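Local coordinates for protein eukaryotic translation initiation factor 2A (Schizosaccharomyces pombe, PDB 3WJ9) that probably directs initiator methionyl-tRNA to 40S ribosomal subunits in a codon-dependent manner, early in the translation of a small number of specific mRNAs, at residues Ala182-Glu187 against Ala193-Tyr198; Asn313-Ser318 against Arg322-Ala327; Gly334-Phe339 against Gln366-Ala371. One frame throughout, in Å; residues are numbered along the deposited sequence.

Contact 1: Ala182-Glu187 against Ala193-Tyr198; sequences AVFIPE and ASVRTY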
# COMPACT_ATOMS: atom_id res chain seq x y z
N ALA A 182 5.59 11.14 -11.36
CA ALA A 182 5.26 10.37 -12.55
C ALA A 182 3.77 10.48 -12.83
O ALA A 182 2.95 10.30 -11.93
CB ALA A 182 5.66 8.92 -12.37
N VAL A 183 3.42 10.80 -14.08
CA VAL A 183 2.03 11.13 -14.43
C VAL A 183 1.57 10.37 -15.68
O VAL A 183 2.39 9.87 -16.45
CB VAL A 183 1.88 12.66 -14.66
CG1 VAL A 183 0.43 13.08 -14.63
CG2 VAL A 183 2.66 13.44 -13.61
N PHE A 184 0.25 10.26 -15.88
CA PHE A 184 -0.31 9.51 -17.01
C PHE A 184 -1.50 10.22 -17.67
O PHE A 184 -2.32 10.84 -17.00
CB PHE A 184 -0.73 8.11 -16.56
CG PHE A 184 -1.40 7.30 -17.63
CD1 PHE A 184 -0.65 6.68 -18.61
CD2 PHE A 184 -2.77 7.14 -17.64
CE1 PHE A 184 -1.25 5.92 -19.60
CE2 PHE A 184 -3.38 6.38 -18.62
CZ PHE A 184 -2.62 5.77 -19.60
N ILE A 185 -1.59 10.10 -19.00
CA ILE A 185 -2.65 10.72 -19.79
C ILE A 185 -3.44 9.66 -20.56
O ILE A 185 -2.86 8.95 -21.38
CB ILE A 185 -2.09 11.76 -20.78
CG1 ILE A 185 -1.24 12.81 -20.05
CG2 ILE A 185 -3.21 12.42 -21.58
CD1 ILE A 185 0.25 12.51 -20.08
N PRO A 186 -4.75 9.57 -20.32
CA PRO A 186 -5.57 8.51 -20.94
C PRO A 186 -5.78 8.74 -22.43
O PRO A 186 -5.68 9.87 -22.90
CB PRO A 186 -6.89 8.60 -20.17
CG PRO A 186 -6.99 10.04 -19.81
CD PRO A 186 -5.58 10.51 -19.54
N GLU A 187 -6.08 7.66 -23.16
CA GLU A 187 -6.23 7.71 -24.61
C GLU A 187 -7.42 8.55 -25.05
O GLU A 187 -8.53 8.39 -24.54
CB GLU A 187 -6.37 6.29 -25.17
CG GLU A 187 -6.78 6.24 -26.64
CD GLU A 187 -7.46 4.94 -27.02
OE1 GLU A 187 -6.76 3.98 -27.40
OE2 GLU A 187 -8.71 4.88 -26.92
N ALA A 193 -2.28 7.03 -25.38
CA ALA A 193 -2.01 7.41 -24.00
C ALA A 193 -0.55 7.80 -23.84
O ALA A 193 0.28 7.46 -24.68
CB ALA A 193 -2.38 6.29 -23.06
N SER A 194 -0.24 8.50 -22.76
CA SER A 194 1.13 8.95 -22.53
C SER A 194 1.53 8.89 -21.05
O SER A 194 0.69 9.02 -20.16
CB SER A 194 1.31 10.38 -23.06
OG SER A 194 2.64 10.82 -22.86
N VAL A 195 2.83 8.69 -20.82
CA VAL A 195 3.40 8.67 -19.48
C VAL A 195 4.53 9.69 -19.39
O VAL A 195 5.32 9.83 -20.32
CB VAL A 195 3.93 7.26 -19.12
CG1 VAL A 195 4.73 7.29 -17.82
CG2 VAL A 195 2.79 6.27 -19.03
N ARG A 196 4.60 10.40 -18.27
CA ARG A 196 5.55 11.51 -18.11
C ARG A 196 6.20 11.54 -16.73
O ARG A 196 5.56 11.25 -15.72
CB ARG A 196 4.84 12.83 -18.38
CG ARG A 196 5.67 13.80 -19.18
CD ARG A 196 5.51 13.53 -20.64
NE ARG A 196 4.19 13.88 -21.14
CZ ARG A 196 3.84 15.12 -21.47
NH1 ARG A 196 4.73 16.10 -21.38
NH2 ARG A 196 2.62 15.37 -21.92
N THR A 197 7.48 11.89 -16.68
CA THR A 197 8.14 12.10 -15.39
C THR A 197 8.72 13.50 -15.28
O THR A 197 9.20 14.06 -16.27
CB THR A 197 9.27 11.08 -15.14
OG1 THR A 197 10.35 11.32 -16.05
CG2 THR A 197 8.77 9.65 -15.32
N TYR A 198 8.67 14.07 -14.08
CA TYR A 198 9.18 15.40 -13.82
C TYR A 198 9.90 15.47 -12.48
O TYR A 198 9.46 14.86 -11.50
CB TYR A 198 8.05 16.44 -13.84
CG TYR A 198 7.56 16.83 -15.21
CD1 TYR A 198 6.56 16.10 -15.84
CD2 TYR A 198 8.06 17.94 -15.86
CE1 TYR A 198 6.10 16.46 -17.09
CE2 TYR A 198 7.60 18.31 -17.11
CZ TYR A 198 6.62 17.56 -17.72
OH TYR A 198 6.16 17.92 -18.97

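Contact 2: Asn313-Ser318 against Arg322-Ala327; sequences NTLIFS and RYILLA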
# COMPACT_ATOMS: atom_id res chain seq x y z
N ASN A 313 -0.45 -16.78 -7.49
CA ASN A 313 -0.97 -15.53 -8.03
C ASN A 313 -0.45 -14.30 -7.30
O ASN A 313 -0.89 -13.19 -7.54
CB ASN A 313 -2.50 -15.53 -8.00
CG ASN A 313 -3.06 -15.75 -6.60
OD1 ASN A 313 -2.38 -15.54 -5.60
ND2 ASN A 313 -4.32 -16.16 -6.53
N THR A 314 0.49 -14.52 -6.38
CA THR A 314 0.94 -13.46 -5.49
C THR A 314 2.40 -13.61 -5.09
O THR A 314 2.83 -14.68 -4.66
CB THR A 314 0.07 -13.40 -4.22
OG1 THR A 314 -1.32 -13.34 -4.58
CG2 THR A 314 0.43 -12.19 -3.37
N LEU A 315 3.16 -12.53 -5.22
CA LEU A 315 4.58 -12.53 -4.88
C LEU A 315 4.88 -11.47 -3.81
O LEU A 315 4.37 -10.36 -3.89
CB LEU A 315 5.43 -12.27 -6.12
CG LEU A 315 6.95 -12.29 -5.94
CD1 LEU A 315 7.48 -13.71 -5.96
CD2 LEU A 315 7.63 -11.45 -7.00
N ILE A 316 5.70 -11.83 -2.83
CA ILE A 316 6.09 -10.88 -1.78
C ILE A 316 7.57 -11.03 -1.41
O ILE A 316 8.05 -12.14 -1.20
CB ILE A 316 5.24 -11.07 -0.49
CG1 ILE A 316 3.75 -10.94 -0.79
CG2 ILE A 316 5.65 -10.05 0.56
CD1 ILE A 316 2.86 -11.23 0.40
N PHE A 317 8.28 -9.91 -1.36
CA PHE A 317 9.66 -9.90 -0.90
C PHE A 317 9.72 -9.62 0.60
O PHE A 317 8.93 -8.84 1.13
CB PHE A 317 10.49 -8.86 -1.65
CG PHE A 317 10.80 -9.24 -3.08
CD1 PHE A 317 9.89 -8.99 -4.09
CD2 PHE A 317 12.01 -9.84 -3.40
CE1 PHE A 317 10.17 -9.33 -5.40
CE2 PHE A 317 12.30 -10.18 -4.71
CZ PHE A 317 11.38 -9.93 -5.71
N SER A 318 10.65 -10.27 1.29
CA SER A 318 10.87 -10.01 2.71
C SER A 318 11.50 -8.64 2.89
O SER A 318 12.25 -8.19 2.02
CB SER A 318 11.75 -11.09 3.34
OG SER A 318 13.04 -11.10 2.74
N ARG A 322 15.96 -10.74 1.70
CA ARG A 322 16.60 -12.05 1.62
C ARG A 322 15.63 -13.12 1.13
O ARG A 322 15.99 -13.96 0.31
CB ARG A 322 17.18 -12.46 2.97
CG ARG A 322 17.92 -13.79 2.93
CD ARG A 322 18.20 -14.34 4.32
NE ARG A 322 18.85 -15.64 4.26
CZ ARG A 322 19.04 -16.43 5.31
NH1 ARG A 322 18.63 -16.05 6.51
NH2 ARG A 322 19.64 -17.61 5.16
N TYR A 323 14.41 -13.08 1.64
CA TYR A 323 13.42 -14.11 1.35
C TYR A 323 12.40 -13.67 0.30
O TYR A 323 12.05 -12.49 0.22
CB TYR A 323 12.69 -14.53 2.62
CG TYR A 323 13.62 -14.91 3.75
CD1 TYR A 323 14.42 -16.04 3.67
CD2 TYR A 323 13.70 -14.14 4.91
CE1 TYR A 323 15.28 -16.39 4.69
CE2 TYR A 323 14.55 -14.49 5.94
CZ TYR A 323 15.33 -15.62 5.83
OH TYR A 323 16.18 -15.97 6.85
N ILE A 324 11.94 -14.62 -0.50
CA ILE A 324 10.92 -14.36 -1.50
C ILE A 324 9.73 -15.29 -1.32
O ILE A 324 9.89 -16.51 -1.30
CB ILE A 324 11.49 -14.51 -2.93
CG1 ILE A 324 12.73 -13.64 -3.10
CG2 ILE A 324 10.44 -14.14 -3.96
CD1 ILE A 324 13.37 -13.73 -4.48
N LEU A 325 8.54 -14.72 -1.17
CA LEU A 325 7.33 -15.49 -0.92
C LEU A 325 6.52 -15.69 -2.20
O LEU A 325 6.45 -14.80 -3.05
CB LEU A 325 6.47 -14.80 0.15
CG LEU A 325 5.22 -15.49 0.69
CD1 LEU A 325 5.02 -15.11 2.15
CD2 LEU A 325 3.98 -15.13 -0.11
N LEU A 326 5.92 -16.87 -2.35
CA LEU A 326 5.09 -17.16 -3.51
C LEU A 326 3.84 -17.92 -3.08
O LEU A 326 3.93 -19.06 -2.62
CB LEU A 326 5.89 -17.95 -4.55
CG LEU A 326 5.23 -18.09 -5.92
CD1 LEU A 326 4.94 -16.73 -6.52
CD2 LEU A 326 6.10 -18.91 -6.86
N ALA A 327 2.69 -17.29 -3.24
CA ALA A 327 1.45 -17.84 -2.70
C ALA A 327 0.29 -17.80 -3.69
O ALA A 327 0.39 -17.18 -4.75
CB ALA A 327 1.07 -17.11 -1.43

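Contact 3: Gly334-Phe339 against Gln366-Ala371; sequences GSIDIF and QFLLTA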
# COMPACT_ATOMS: atom_id res chain seq x y z
N GLY A 334 -4.91 -22.67 -0.87
CA GLY A 334 -3.90 -21.64 -1.01
C GLY A 334 -2.62 -21.94 -0.24
O GLY A 334 -2.53 -21.69 0.96
N SER A 335 -1.63 -22.48 -0.94
CA SER A 335 -0.36 -22.81 -0.32
C SER A 335 0.58 -21.61 -0.31
O SER A 335 0.28 -20.57 -0.89
CB SER A 335 0.30 -23.99 -1.05
OG SER A 335 -0.51 -25.15 -0.97
N ILE A 336 1.72 -21.76 0.36
CA ILE A 336 2.73 -20.71 0.42
C ILE A 336 4.14 -21.31 0.33
O ILE A 336 4.46 -22.26 1.04
CB ILE A 336 2.62 -19.88 1.73
CG1 ILE A 336 1.30 -19.12 1.78
CG2 ILE A 336 3.79 -18.91 1.85
CD1 ILE A 336 1.15 -18.25 3.01
N ASP A 337 4.96 -20.74 -0.54
CA ASP A 337 6.36 -21.14 -0.67
C ASP A 337 7.28 -19.97 -0.35
O ASP A 337 6.95 -18.82 -0.66
CB ASP A 337 6.65 -21.68 -2.07
CG ASP A 337 5.91 -22.97 -2.36
OD1 ASP A 337 5.47 -23.63 -1.40
OD2 ASP A 337 5.77 -23.32 -3.55
N ILE A 338 8.43 -20.24 0.26
CA ILE A 338 9.40 -19.19 0.56
C ILE A 338 10.78 -19.54 0.01
O ILE A 338 11.36 -20.57 0.36
CB ILE A 338 9.50 -18.94 2.08
CG1 ILE A 338 8.17 -18.39 2.61
CG2 ILE A 338 10.62 -17.96 2.38
CD1 ILE A 338 8.20 -18.05 4.08
N PHE A 339 11.29 -18.66 -0.85
CA PHE A 339 12.57 -18.88 -1.52
C PHE A 339 13.63 -17.92 -1.01
O PHE A 339 13.31 -16.88 -0.42
CB PHE A 339 12.40 -18.75 -3.03
CG PHE A 339 11.39 -19.70 -3.62
CD1 PHE A 339 10.04 -19.38 -3.64
CD2 PHE A 339 11.80 -20.91 -4.14
CE1 PHE A 339 9.12 -20.26 -4.17
CE2 PHE A 339 10.88 -21.80 -4.68
CZ PHE A 339 9.54 -21.47 -4.69
N GLN A 366 11.56 -12.42 9.94
CA GLN A 366 11.78 -13.73 10.55
C GLN A 366 10.48 -14.50 10.74
O GLN A 366 10.48 -15.73 10.77
CB GLN A 366 12.49 -13.58 11.90
CG GLN A 366 13.85 -12.91 11.78
CD GLN A 366 14.70 -13.52 10.68
OE1 GLN A 366 14.81 -14.74 10.57
NE2 GLN A 366 15.29 -12.66 9.86
N PHE A 367 9.38 -13.78 10.87
CA PHE A 367 8.09 -14.43 11.05
C PHE A 367 7.18 -14.17 9.86
O PHE A 367 7.54 -13.43 8.94
CB PHE A 367 7.42 -13.96 12.35
CG PHE A 367 8.30 -14.08 13.57
CD1 PHE A 367 9.24 -15.09 13.67
CD2 PHE A 367 8.17 -13.19 14.61
CE1 PHE A 367 10.04 -15.21 14.79
CE2 PHE A 367 8.97 -13.29 15.73
CZ PHE A 367 9.90 -14.30 15.83
N LEU A 368 6.01 -14.79 9.87
CA LEU A 368 5.06 -14.65 8.78
C LEU A 368 3.64 -14.72 9.30
O LEU A 368 3.27 -15.67 10.00
CB LEU A 368 5.30 -15.74 7.73
CG LEU A 368 4.44 -15.67 6.47
CD1 LEU A 368 4.74 -14.38 5.72
CD2 LEU A 368 4.69 -16.88 5.58
N LEU A 369 2.84 -13.71 8.98
CA LEU A 369 1.44 -13.69 9.39
C LEU A 369 0.56 -14.09 8.21
O LEU A 369 0.82 -13.70 7.07
CB LEU A 369 1.05 -12.30 9.91
CG LEU A 369 -0.27 -12.12 10.67
CD1 LEU A 369 -0.19 -10.91 11.59
CD2 LEU A 369 -1.46 -11.96 9.73
N THR A 370 -0.47 -14.88 8.48
CA THR A 370 -1.50 -15.17 7.50
C THR A 370 -2.86 -15.00 8.16
O THR A 370 -3.00 -15.18 9.37
CB THR A 370 -1.38 -16.59 6.90
OG1 THR A 370 -1.54 -17.57 7.94
CG2 THR A 370 -0.03 -16.79 6.23
N ALA A 371 -3.87 -14.63 7.37
CA ALA A 371 -5.21 -14.45 7.90
C ALA A 371 -6.26 -14.80 6.86
O ALA A 371 -5.97 -14.87 5.66
CB ALA A 371 -5.41 -13.02 8.39

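Contact 1: Ala182-Glu187 against Ala193-Tyr198
Strand 182-185 runs antiparallel to strand 193-198, their axes 4.6 Å apart, with V183 facing R196 and I185 facing S194 as hydrogen-bonded pairs. V183 N donates a hydrogen bond to R196 O at 2.7 Å, and V183 O accepts one from R196 N; I185 and S194 are joined by the same reciprocal pair of bonds. Between them F184 and V195 form a non-hydrogen-bonded pair whose side chains share a face with A182 and T197. F184 holds CG anti to its own nitrogen (chi1 176°), which carries the ring across to the partner strand. There V195 CG2 lies in the ring plane at its edge, 3.5 Å from F184 CD1, while the far end of the ring, CZ, stands 3.5 Å from A193 CB. The small methyl of A193 suits a place beside so broad a ring. This apolar face is continued by F220, which touches A182, F184 and V195. On the other face I185 CD1 lies over the partner strand, 3.8 Å from S194 CB, and R196 bends back until NH2 is 4.1 Å from that same methyl. The hydroxyl of S194 is bonded to K210 O on the next strand. Being partly exposed, I185, S194 and R196 can mix hydrocarbon, hydroxyl and charge here. This beta hairpin forms the two central strands of a four-stranded blade in the WD-repeat beta-propeller part of the longer factor.

Contact 2: Asn313-Ser318 against Arg322-Ala327
I316 and L325 stand side by side on one face of an antiparallel strand pair, pointing the same way, with I316 CB 4.0 Å from L325 CB. Both branched apolar chains continue onto F361 of strand 358-361, a place suited to bulky hydrocarbon. On the opposite face F317 and I324 run alongside each other: I324 lies over one face of the F317 ring, with F317 CE2 3.7 Å from I324 CD1. L315 comes across at a slant, extending straight away from its own N (chi1 -178°), and sets CD1 3.6 Å from I324 CG2. L315, F317, I324 and L326 all pack against strand 292-297. Polar groups finish both ends. The OG of S318, placed between its own N and C, accepts the N-H of Y323 at 2.6 Å and is also bonded to N320 in the turn, so a compact serine suits the site. At the other end A327 O accepts N313 N at 2.9 Å and, weakly, T314 N. N313 and T314 thus both face A327 in a classic beta bulge, and T314 OG1 donates to N313 OD1. This tight hairpin supplies the first two strands of a four-stranded propeller blade, both inside WD repeat 3.

Contact 3: Gly334-Phe339 against Gln366-Ala371
L368 and I336 bury the most surface here, where two neighbouring blades of the beta-propeller pack face to face, strand 335-339 lying in WD repeat 3 and strand 367-371 in WD repeat 4. The two short strands run nearly antiparallel (164°) but belong to different sheets. Their axes stay 11.1 Å apart, so side chains alone bridge the gap and no hydrogen bond crosses it. With chi1 at -176° the L368 side chain swings away from its own N and sends CD2 across to two isoleucines. L368 CD2 meets I338 tip to tip, 4.0 Å from I338 CD1, and approaches I336 CG2 more loosely at 4.3 Å. A leucine suits this place: the one methyl, CD2, lies between isoleucines two residues apart, and so on the same face of their strand, while CD1 packs on L325. I336 and I338 alternate with D337, so both point at the opposing blade while the carboxylate of D337 turns to the other face, where R312 and T350 bind it. Branched at CB and extended beyond it, the isoleucines fill the gap between sheets; L325 and C359 join the cluster by touching both I336 and L368. T370 divides its two branches: OG1 accepts a hydrogen bond from W386 NE1, which satisfies the buried hydroxyl, and the methyl faces the isoleucine. There I336 CD1 and T370 CG2 meet end to end, 3.7 Å apart.

From the N terminus the three contacts follow one another in series, and none encloses or crosses another. Contact 1 closes a five-residue loop in one blade; its centre is about 30 Å from that of contact 2 and about 36 Å from that of contact 3, which lies across the chain's centre. Contact 2 closes a three-residue turn. Contact 3 then spans 26 residues, including two further strands, to join one blade to the next. Contacts 2 and 3 touch through neighbouring strands of one sheet: L326 N lies 2.8 Å from D337 O, a probable hydrogen bond. L325 also packs on L368, so hairpin and blade interface share one core.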